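Local coordinates for cupin 2, conserved barrel domain protein (Novosphingobium aromaticivorans DSM 12444, PDB 3ES1) that is of unknown function but has a cupin fold, a beta barrel that in many relatives encloses a metal ion or a small ligand, at residues R82-L87 and I147-I152; I100-V105 and I127-G132; I110-D115 and T133-R138. All blocks are in the same frame, centred on the assembly; numbering follows the deposited sequence.

Contact 1 (R82-L87 and I147-I152); sequences RVVDML and IAFILI
Arg-82 swings CG in between its own backbone N and carbonyl carbon (chi1 65°) and then runs extended as far as NE, which carries the guanidinium out to Leu-151, two residues beyond its backbone partner Phe-149. There CD1 of Leu-151 lies over one face of the cationic group, displaced toward its rim and 3.8 Å from CZ of Arg-82. The second methyl, CD2 of Leu-151, comes to 3.6 Å from NH2 of Arg-82, so CD1 packs on the face while CD2 touches the NH2 end. Phe-149 sets CG anti to the carbonyl carbon (chi1 -72°), and its ring turns an edge to Val-84: CG2 of Val-84 is near the ring plane, 4.0 Å from CD2 of Phe-149. CG2 of Ile-147, from the same strand, sits over one face of that ring toward the rim, and Trp-137 also meets the ring. Between the strands, whose axes approach to 4.8 Å at 141°, four backbone hydrogen bonds join Arg-82 to Phe-149 and Val-84 to Ile-147. The bond from Phe-149 N to Arg-82 O is 2.8 Å long, and that from Val-84 N to Ile-147 O measures 2.9 Å and is almost straight. Val-83 and Ala-148 form the non-hydrogen-bonded pair between them and put their side chains on the other face of the sheet, where Val-83 packs on Ile-127 of the second subunit. Within this non-hydrogen-bonded step, CA of Val-83 makes a CH...O contact of 3.5 Å with O of Ile-147. Beyond the paired residues, Asp-85 forms a salt bridge with Arg-146. The pair joins two neighbouring strands of the larger antiparallel sheet of the cupin barrel, with Phe-149 turned to Trp-137 of the smaller sheet.

Contact 2 (I100-V105 and I127-G132); sequences IDYGIV and IIVQRG
The Tyr-102 ring turns an edge to Val-129, whose CG1 lies near the ring plane, 4.2 Å from CE1 of Tyr-102. On the other face of the sheet the Asp-101 carboxylate and the Gln-130 amide slant across each other with their planes 63° apart. This is an antiparallel pair of strands in the larger sheet of the cupin barrel, and 127-130 is an edge strand of that sheet within its own chain. A strand of the second subunit pairs in parallel with Ile-127, Ile-128 and Val-129 and carries the sheet across the interface, where Tyr-102 OH bonds to Ser-79 of that subunit. Two hydrogen-bonded pairs, Asp-101 with Gln-130 and Gly-103 with Ile-128, set the register. The bond from Gly-103 N to Ile-128 O is 2.8 Å long. Gly-103 lets Ile-128 fold in close: CD1 of Ile-128 lies 3.6 Å from O of Gly-103, and a CB on the glycine would press against that methyl. On the face of Tyr-102, CG1 of Ile-104 and CG1 of Ile-127 lie alongside, 3.9 Å apart. Gln-130 sets CG anti to its backbone N (chi1 -175°), which puts CG of Gln-130 3.6 Å from OD2 of Asp-101; a bend at the next bond then turns the amide away. The remaining polar ends are held from nearby, Asp-101 OD1 by Ser-99 and Gln-130 OE1 by Thr-133. A water completes the link between the two side chains, donating to Asp-101 OD2 at 2.8 Å and accepting from Gln-130 NE2 at 3.1 Å.

Contact 3 (I110-D115 and T133-R138); sequences IELELD and TNHLWR
Glu-113 OE1 is gripped end-on by two nitrogens of Arg-138, NH1 at 2.7 Å and NH2 at 3.0 Å. Both meet it in the guanidinium plane, NH1 nearly along the C-O axis of the carboxylate and NH2 from above the carboxylate plane. The grip ties together two adjacent antiparallel strands, 110-113 and 136-138, of the smaller sheet of the cupin barrel. NH1 also donates to OE1 of Glu-111 at 2.9 Å, on the anti side and somewhat out of the plane of a carboxylate turned 75° from the guanidinium, while NE is salt-bridged to Glu-91. A bend at chi3 (-65°) turns the Arg-138 guanidinium back between the two glutamates, and CD1 of Leu-136 lies over one of its faces, toward the rim. A leucine in place of Arg-138 would probably leave Glu-111 and Glu-113 as neighbouring negative charges without their shared mate. On the opposite face of the sheet, CD1 of Leu-112 makes a CH-pi contact over the Trp-137 six-membered ring, 3.8 Å from its centroid. CG2 of Ile-110 lies 3.8 Å from CE3 of Trp-137. At the loop end, Asn-134 ND2 bonds to the syn side of Asp-115 OD1 at 3.0 Å, somewhat out of plane, and Asp-115 OD2 reaches Ala-27 N of the second subunit. The His-135 ring is fixed by its ND1, which donates in the ring plane to O of Thr-133 at 2.7 Å.

Contacts 1 and 2, with centres 10 Å apart, belong to one sheet: strands 145-153 and 99-107 are neighbours in it, probably hydrogen-bonded from Ile-104 N to Ala-148 O at 2.8 Å. Contact 3, about 13 Å and 11 Å from them centre to centre, lies in the facing smaller sheet. Trp-137 reaches from the smaller sheet to the larger one, its CZ2 3.4 Å from Phe-149 CE1 of contact 1 and its CH2 3.7 Å from Ile-128 CD1 of contact 2. Gln-130 of contact 2 also packs on His-135 of contact 3. His-135, Asp-101 and the nearby His-95 fall at positions that in many cupins carry metal ligands; any such role here is unproven.

Contact 1 (R82-L87 and I147-I152)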
loop_
_atom_site.group_PDB
_atom_site.type_symbol
_atom_site.label_atom_id
_atom_site.label_comp_id
_atom_site.label_asym_id
_atom_site.label_seq_id
_atom_site.Cartn_x
_atom_site.Cartn_y
_atom_site.Cartn_z
ATOM N N ARG A 82 0.158 -7.827 0.936
ATOM C CA ARG A 82 1.161 -8.882 0.812
ATOM C C ARG A 82 2.305 -8.430 -0.067
ATOM O O ARG A 82 2.167 -7.492 -0.883
ATOM C CB ARG A 82 0.508 -10.180 0.287
ATOM C CG ARG A 82 -0.021 -10.066 -1.104
ATOM C CD ARG A 82 -0.533 -11.390 -1.603
ATOM N NE ARG A 82 -1.291 -11.157 -2.810
ATOM C CZ ARG A 82 -2.605 -11.299 -2.914
ATOM N NH1 ARG A 82 -3.316 -11.750 -1.907
ATOM N NH2 ARG A 82 -3.183 -11.043 -4.071
ATOM N N VAL A 83 3.443 -9.105 0.110
ATOM C CA VAL A 83 4.623 -8.924 -0.700
ATOM C C VAL A 83 4.806 -10.134 -1.644
ATOM O O VAL A 83 4.787 -11.304 -1.218
ATOM C CB VAL A 83 5.884 -8.702 0.186
ATOM C CG1 VAL A 83 7.138 -8.611 -0.684
ATOM C CG2 VAL A 83 5.737 -7.500 1.110
ATOM N N VAL A 84 4.939 -9.827 -2.920
ATOM C CA VAL A 84 5.113 -10.869 -3.990
ATOM C C VAL A 84 6.417 -10.631 -4.734
ATOM O O VAL A 84 6.674 -9.542 -5.269
ATOM C CB VAL A 84 3.908 -10.958 -4.993
ATOM C CG1 VAL A 84 4.118 -12.063 -6.037
ATOM C CG2 VAL A 84 2.609 -11.241 -4.230
ATOM N N ASP A 85 7.250 -11.665 -4.729
ATOM C CA ASP A 85 8.522 -11.650 -5.482
ATOM C C ASP A 85 8.348 -12.503 -6.701
ATOM O O ASP A 85 8.273 -13.731 -6.617
ATOM C CB ASP A 85 9.675 -12.210 -4.666
ATOM C CG ASP A 85 9.960 -11.415 -3.394
ATOM O OD1 ASP A 85 9.441 -10.290 -3.211
ATOM O OD2 ASP A 85 10.766 -11.913 -2.582
HETATM N N MSE A 86 8.278 -11.820 -7.838
HETATM C CA MSE A 86 8.153 -12.459 -9.153
HETATM C C MSE A 86 9.551 -12.881 -9.581
HETATM O O MSE A 86 10.485 -12.072 -9.605
HETATM C CB MSE A 86 7.551 -11.511 -10.202
HETATM C CG MSE A 86 6.087 -11.058 -9.979
HETATM SE SE MSE A 86 4.818 -12.504 -9.739
HETATM C CE MSE A 86 4.527 -13.158 -11.522
ATOM N N LEU A 87 9.694 -14.162 -9.888
ATOM C CA LEU A 87 11.016 -14.721 -10.245
ATOM C C LEU A 87 11.367 -14.479 -11.711
ATOM O O LEU A 87 10.474 -14.289 -12.544
ATOM C CB LEU A 87 11.111 -16.217 -9.878
ATOM C CG LEU A 87 11.508 -16.606 -8.424
ATOM C CD1 LEU A 87 10.833 -15.858 -7.371
ATOM C CD2 LEU A 87 11.310 -18.052 -8.152
ATOM N N ILE A 147 7.218 -6.721 -5.340
ATOM C CA ILE A 147 6.101 -5.788 -5.362
ATOM C C ILE A 147 5.268 -5.928 -4.087
ATOM O O ILE A 147 4.974 -7.013 -3.638
ATOM C CB ILE A 147 5.161 -5.998 -6.623
ATOM C CG1 ILE A 147 5.964 -6.003 -7.934
ATOM C CG2 ILE A 147 4.087 -4.887 -6.682
ATOM C CD1 ILE A 147 5.186 -6.494 -9.185
ATOM N N ALA A 148 4.963 -4.788 -3.487
ATOM C CA ALA A 148 4.005 -4.733 -2.362
ATOM C C ALA A 148 2.639 -4.440 -2.942
ATOM O O ALA A 148 2.447 -3.429 -3.672
ATOM C CB ALA A 148 4.401 -3.604 -1.354
ATOM N N PHE A 149 1.691 -5.303 -2.603
ATOM C CA PHE A 149 0.322 -5.175 -3.066
ATOM C C PHE A 149 -0.647 -4.964 -1.918
ATOM O O PHE A 149 -0.691 -5.731 -0.947
ATOM C CB PHE A 149 -0.141 -6.436 -3.808
ATOM C CG PHE A 149 0.460 -6.621 -5.153
ATOM C CD1 PHE A 149 0.120 -5.789 -6.200
ATOM C CD2 PHE A 149 1.347 -7.645 -5.382
ATOM C CE1 PHE A 149 0.681 -5.971 -7.467
ATOM C CE2 PHE A 149 1.898 -7.851 -6.670
ATOM C CZ PHE A 149 1.574 -7.021 -7.699
ATOM N N ILE A 150 -1.467 -3.938 -2.088
ATOM C CA ILE A 150 -2.594 -3.668 -1.213
ATOM C C ILE A 150 -3.918 -3.808 -1.974
ATOM O O ILE A 150 -4.199 -3.070 -2.903
ATOM C CB ILE A 150 -2.512 -2.264 -0.577
ATOM C CG1 ILE A 150 -1.210 -2.067 0.227
ATOM C CG2 ILE A 150 -3.718 -2.017 0.377
ATOM C CD1 ILE A 150 0.066 -1.725 -0.583
ATOM N N LEU A 151 -4.742 -4.751 -1.538
ATOM C CA LEU A 151 -5.976 -5.050 -2.231
ATOM C C LEU A 151 -7.148 -4.647 -1.361
ATOM O O LEU A 151 -7.264 -5.058 -0.227
ATOM C CB LEU A 151 -6.057 -6.557 -2.644
ATOM C CG LEU A 151 -4.895 -7.111 -3.509
ATOM C CD1 LEU A 151 -3.714 -7.660 -2.652
ATOM C CD2 LEU A 151 -5.377 -8.199 -4.492
ATOM N N ILE A 152 -8.028 -3.837 -1.933
ATOM C CA ILE A 152 -9.168 -3.296 -1.205
ATOM C C ILE A 152 -10.459 -3.673 -1.925
ATOM O O ILE A 152 -10.614 -3.447 -3.122
ATOM C CB ILE A 152 -9.070 -1.744 -1.077
ATOM C CG1 ILE A 152 -7.831 -1.307 -0.283
ATOM C CG2 ILE A 152 -10.333 -1.160 -0.398
ATOM C CD1 ILE A 152 -7.457 0.166 -0.482
#

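Contact 2 (I100-V105 and I127-G132)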
loop_
_atom_site.group_PDB
_atom_site.type_symbol
_atom_site.label_atom_id
_atom_site.label_comp_id
_atom_site.label_asym_id
_atom_site.label_seq_id
_atom_site.Cartn_x
_atom_site.Cartn_y
_atom_site.Cartn_z
ATOM N N ILE A 100 -9.880 -2.980 -5.777
ATOM C CA ILE A 100 -8.892 -2.037 -6.309
ATOM C C ILE A 100 -7.613 -2.348 -5.565
ATOM O O ILE A 100 -7.626 -2.580 -4.375
ATOM C CB ILE A 100 -9.330 -0.529 -6.160
ATOM C CG1 ILE A 100 -8.424 0.417 -6.968
ATOM C CG2 ILE A 100 -9.445 -0.027 -4.683
ATOM C CD1 ILE A 100 -8.918 1.904 -6.984
ATOM N N ASP A 101 -6.518 -2.418 -6.302
ATOM C CA ASP A 101 -5.227 -2.728 -5.738
ATOM C C ASP A 101 -4.194 -1.644 -5.991
ATOM O O ASP A 101 -4.109 -1.145 -7.057
ATOM C CB ASP A 101 -4.659 -4.029 -6.285
ATOM C CG ASP A 101 -5.702 -5.035 -6.628
ATOM O OD1 ASP A 101 -6.552 -5.270 -5.795
ATOM O OD2 ASP A 101 -5.599 -5.553 -7.713
ATOM N N TYR A 102 -3.417 -1.317 -4.991
ATOM C CA TYR A 102 -2.274 -0.441 -5.130
ATOM C C TYR A 102 -1.033 -1.333 -5.105
ATOM O O TYR A 102 -0.765 -2.028 -4.132
ATOM C CB TYR A 102 -2.201 0.603 -4.005
ATOM C CG TYR A 102 -3.430 1.414 -3.834
ATOM C CD1 TYR A 102 -4.124 1.927 -4.957
ATOM C CD2 TYR A 102 -3.946 1.695 -2.550
ATOM C CE1 TYR A 102 -5.286 2.700 -4.789
ATOM C CE2 TYR A 102 -5.119 2.472 -2.393
ATOM C CZ TYR A 102 -5.765 2.998 -3.521
ATOM O OH TYR A 102 -6.919 3.758 -3.354
ATOM N N GLY A 103 -0.280 -1.303 -6.183
ATOM C CA GLY A 103 0.962 -2.076 -6.249
ATOM C C GLY A 103 2.153 -1.157 -6.296
ATOM O O GLY A 103 2.180 -0.215 -7.081
ATOM N N ILE A 104 3.160 -1.463 -5.472
ATOM C CA ILE A 104 4.386 -0.655 -5.420
ATOM C C ILE A 104 5.593 -1.500 -5.704
ATOM O O ILE A 104 5.883 -2.488 -4.994
ATOM C CB ILE A 104 4.548 0.130 -4.058
ATOM C CG1 ILE A 104 3.253 0.929 -3.728
ATOM C CG2 ILE A 104 5.686 1.144 -4.143
ATOM C CD1 ILE A 104 2.277 0.186 -2.816
ATOM N N VAL A 105 6.310 -1.113 -6.740
ATOM C CA VAL A 105 7.494 -1.892 -7.149
ATOM C C VAL A 105 8.677 -1.534 -6.231
ATOM O O VAL A 105 9.232 -0.419 -6.313
ATOM C CB VAL A 105 7.835 -1.739 -8.666
ATOM C CG1 VAL A 105 8.939 -2.713 -9.069
ATOM C CG2 VAL A 105 6.601 -1.937 -9.569
ATOM N N ILE A 127 4.225 2.839 -9.186
ATOM C CA ILE A 127 2.947 2.442 -8.570
ATOM C C ILE A 127 1.862 2.143 -9.590
ATOM O O ILE A 127 1.609 2.917 -10.523
ATOM C CB ILE A 127 2.446 3.524 -7.577
ATOM C CG1 ILE A 127 3.485 3.712 -6.437
ATOM C CG2 ILE A 127 1.072 3.150 -7.024
ATOM C CD1 ILE A 127 3.232 4.933 -5.471
ATOM N N ILE A 128 1.199 1.007 -9.361
ATOM C CA ILE A 128 0.070 0.578 -10.163
ATOM C C ILE A 128 -1.237 0.755 -9.376
ATOM O O ILE A 128 -1.338 0.368 -8.214
ATOM C CB ILE A 128 0.149 -0.893 -10.616
ATOM C CG1 ILE A 128 1.527 -1.203 -11.270
ATOM C CG2 ILE A 128 -0.998 -1.197 -11.539
ATOM C CD1 ILE A 128 2.482 -1.805 -10.249
ATOM N N VAL A 129 -2.202 1.382 -10.041
ATOM C CA VAL A 129 -3.598 1.434 -9.546
ATOM C C VAL A 129 -4.428 0.483 -10.403
ATOM O O VAL A 129 -4.780 0.806 -11.543
ATOM C CB VAL A 129 -4.145 2.882 -9.585
ATOM C CG1 VAL A 129 -5.545 2.996 -8.973
ATOM C CG2 VAL A 129 -3.148 3.842 -8.859
ATOM N N GLN A 130 -4.711 -0.690 -9.861
ATOM C CA GLN A 130 -5.370 -1.759 -10.588
ATOM C C GLN A 130 -6.855 -1.704 -10.296
ATOM O O GLN A 130 -7.267 -2.025 -9.253
ATOM C CB GLN A 130 -4.766 -3.143 -10.255
ATOM C CG GLN A 130 -5.279 -4.323 -11.031
ATOM C CD GLN A 130 -4.358 -4.707 -12.184
ATOM O OE1 GLN A 130 -4.689 -4.556 -13.302
ATOM N NE2 GLN A 130 -3.209 -5.139 -11.874
ATOM N N ARG A 131 -7.634 -1.261 -11.263
ATOM C CA ARG A 131 -9.063 -0.936 -11.063
ATOM C C ARG A 131 -10.002 -2.081 -11.510
ATOM O O ARG A 131 -10.928 -1.888 -12.293
ATOM C CB ARG A 131 -9.390 0.417 -11.712
ATOM C CG ARG A 131 -8.653 1.592 -11.016
ATOM C CD ARG A 131 -8.888 2.916 -11.675
ATOM N NE ARG A 131 -10.326 3.190 -11.753
ATOM C CZ ARG A 131 -11.046 3.095 -12.852
ATOM N NH1 ARG A 131 -10.491 2.711 -13.985
ATOM N NH2 ARG A 131 -12.345 3.347 -12.804
ATOM N N GLY A 132 -9.741 -3.243 -10.923
ATOM C CA GLY A 132 -10.592 -4.468 -11.045
ATOM C C GLY A 132 -10.466 -5.111 -12.409
ATOM O O GLY A 132 -11.347 -5.791 -12.927
HETATM O O HOH W 1 -8.059 -5.375 -9.062
HETATM O O HOH W 2 -3.025 -5.778 -8.795
#

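Contact 3 (I110-D115 and T133-R138)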
loop_
_atom_site.group_PDB
_atom_site.type_symbol
_atom_site.label_atom_id
_atom_site.label_comp_id
_atom_site.label_asym_id
_atom_site.label_seq_id
_atom_site.Cartn_x
_atom_site.Cartn_y
_atom_site.Cartn_z
ATOM N N ILE A 110 8.889 -4.885 -13.596
ATOM C CA ILE A 110 7.800 -5.811 -13.925
ATOM C C ILE A 110 6.994 -5.386 -15.168
ATOM O O ILE A 110 6.772 -4.203 -15.433
ATOM C CB ILE A 110 6.818 -5.979 -12.728
ATOM C CG1 ILE A 110 6.105 -7.330 -12.824
ATOM C CG2 ILE A 110 5.779 -4.855 -12.709
ATOM C CD1 ILE A 110 7.034 -8.578 -12.561
ATOM N N GLU A 111 6.584 -6.397 -15.926
ATOM C CA GLU A 111 5.685 -6.228 -17.072
ATOM C C GLU A 111 4.254 -6.523 -16.641
ATOM O O GLU A 111 3.922 -7.625 -16.212
ATOM C CB GLU A 111 6.068 -7.203 -18.183
ATOM C CG GLU A 111 5.188 -7.077 -19.443
ATOM C CD GLU A 111 5.880 -7.638 -20.630
ATOM O OE1 GLU A 111 5.775 -8.870 -20.837
ATOM O OE2 GLU A 111 6.557 -6.845 -21.319
ATOM N N LEU A 112 3.413 -5.519 -16.763
ATOM C CA LEU A 112 1.984 -5.690 -16.520
ATOM C C LEU A 112 1.287 -5.884 -17.837
ATOM O O LEU A 112 1.298 -4.997 -18.695
ATOM C CB LEU A 112 1.418 -4.478 -15.807
ATOM C CG LEU A 112 -0.087 -4.319 -15.614
ATOM C CD1 LEU A 112 -0.683 -5.524 -14.852
ATOM C CD2 LEU A 112 -0.385 -3.070 -14.887
ATOM N N GLU A 113 0.617 -7.022 -17.948
ATOM C CA GLU A 113 -0.192 -7.343 -19.131
ATOM C C GLU A 113 -1.673 -7.397 -18.776
ATOM O O GLU A 113 -2.075 -8.072 -17.811
ATOM C CB GLU A 113 0.241 -8.670 -19.754
ATOM C CG GLU A 113 -0.528 -9.000 -21.023
ATOM C CD GLU A 113 -0.044 -10.246 -21.747
ATOM O OE1 GLU A 113 1.170 -10.586 -21.643
ATOM O OE2 GLU A 113 -0.893 -10.857 -22.468
ATOM N N LEU A 114 -2.459 -6.699 -19.597
ATOM C CA LEU A 114 -3.913 -6.624 -19.445
ATOM C C LEU A 114 -4.581 -7.427 -20.550
ATOM O O LEU A 114 -4.074 -8.465 -20.921
ATOM C CB LEU A 114 -4.383 -5.184 -19.441
ATOM C CG LEU A 114 -3.701 -4.273 -18.400
ATOM C CD1 LEU A 114 -4.287 -2.892 -18.452
ATOM C CD2 LEU A 114 -3.844 -4.771 -16.996
ATOM N N ASP A 115 -5.700 -6.942 -21.088
ATOM C CA ASP A 115 -6.447 -7.722 -22.103
ATOM C C ASP A 115 -5.772 -7.582 -23.464
ATOM O O ASP A 115 -5.144 -6.576 -23.804
ATOM C CB ASP A 115 -7.971 -7.344 -22.197
ATOM C CG ASP A 115 -8.856 -8.056 -21.148
ATOM O OD1 ASP A 115 -8.566 -9.213 -20.772
ATOM O OD2 ASP A 115 -9.907 -7.493 -20.697
ATOM N N THR A 133 -9.305 -4.885 -12.978
ATOM C CA THR A 133 -8.964 -5.382 -14.318
ATOM C C THR A 133 -8.302 -6.748 -14.395
ATOM O O THR A 133 -7.395 -7.100 -13.610
ATOM C CB THR A 133 -8.071 -4.349 -15.008
ATOM O OG1 THR A 133 -7.130 -3.835 -14.073
ATOM C CG2 THR A 133 -8.925 -3.141 -15.542
ATOM N N ASN A 134 -8.740 -7.494 -15.398
ATOM C CA ASN A 134 -8.015 -8.694 -15.844
ATOM C C ASN A 134 -6.550 -8.361 -16.154
ATOM O O ASN A 134 -6.249 -7.393 -16.870
ATOM C CB ASN A 134 -8.704 -9.319 -17.067
ATOM C CG ASN A 134 -8.330 -10.745 -17.258
ATOM O OD1 ASN A 134 -8.120 -11.501 -16.278
ATOM N ND2 ASN A 134 -8.242 -11.159 -18.532
ATOM N N HIS A 135 -5.649 -9.104 -15.538
ATOM C CA HIS A 135 -4.182 -8.882 -15.698
ATOM C C HIS A 135 -3.311 -10.077 -15.320
ATOM O O HIS A 135 -3.717 -10.985 -14.578
ATOM C CB HIS A 135 -3.727 -7.712 -14.800
ATOM C CG HIS A 135 -3.831 -8.043 -13.345
ATOM N ND1 HIS A 135 -5.044 -8.055 -12.687
ATOM C CD2 HIS A 135 -2.922 -8.555 -12.476
ATOM C CE1 HIS A 135 -4.853 -8.445 -11.436
ATOM N NE2 HIS A 135 -3.583 -8.784 -11.293
ATOM N N LEU A 136 -2.062 -10.015 -15.769
ATOM C CA LEU A 136 -0.984 -10.868 -15.229
ATOM C C LEU A 136 0.278 -10.023 -15.035
ATOM O O LEU A 136 0.437 -8.944 -15.630
ATOM C CB LEU A 136 -0.705 -12.089 -16.167
ATOM C CG LEU A 136 -0.123 -11.905 -17.581
ATOM C CD1 LEU A 136 1.411 -11.594 -17.555
ATOM C CD2 LEU A 136 -0.380 -13.125 -18.422
ATOM N N TRP A 137 1.157 -10.521 -14.195
ATOM C CA TRP A 137 2.487 -9.938 -13.976
ATOM C C TRP A 137 3.567 -10.868 -14.553
ATOM O O TRP A 137 3.552 -12.063 -14.299
ATOM C CB TRP A 137 2.765 -9.729 -12.484
ATOM C CG TRP A 137 1.740 -8.918 -11.773
ATOM C CD1 TRP A 137 0.688 -9.396 -11.067
ATOM C CD2 TRP A 137 1.605 -7.489 -11.776
ATOM N NE1 TRP A 137 -0.093 -8.372 -10.584
ATOM C CE2 TRP A 137 0.433 -7.185 -11.012
ATOM C CE3 TRP A 137 2.332 -6.441 -12.346
ATOM C CZ2 TRP A 137 0.013 -5.894 -10.779
ATOM C CZ3 TRP A 137 1.912 -5.158 -12.105
ATOM C CH2 TRP A 137 0.759 -4.892 -11.329
ATOM N N ARG A 138 4.477 -10.284 -15.308
ATOM C CA ARG A 138 5.571 -11.017 -15.977
ATOM C C ARG A 138 6.906 -10.362 -15.738
ATOM O O ARG A 138 7.067 -9.176 -15.940
ATOM C CB ARG A 138 5.320 -11.148 -17.497
ATOM C CG ARG A 138 6.389 -11.985 -18.239
ATOM C CD ARG A 138 6.110 -12.066 -19.728
ATOM N NE ARG A 138 4.868 -12.788 -19.993
ATOM C CZ ARG A 138 3.759 -12.232 -20.447
ATOM N NH1 ARG A 138 3.719 -10.942 -20.715
ATOM N NH2 ARG A 138 2.704 -12.993 -20.661
#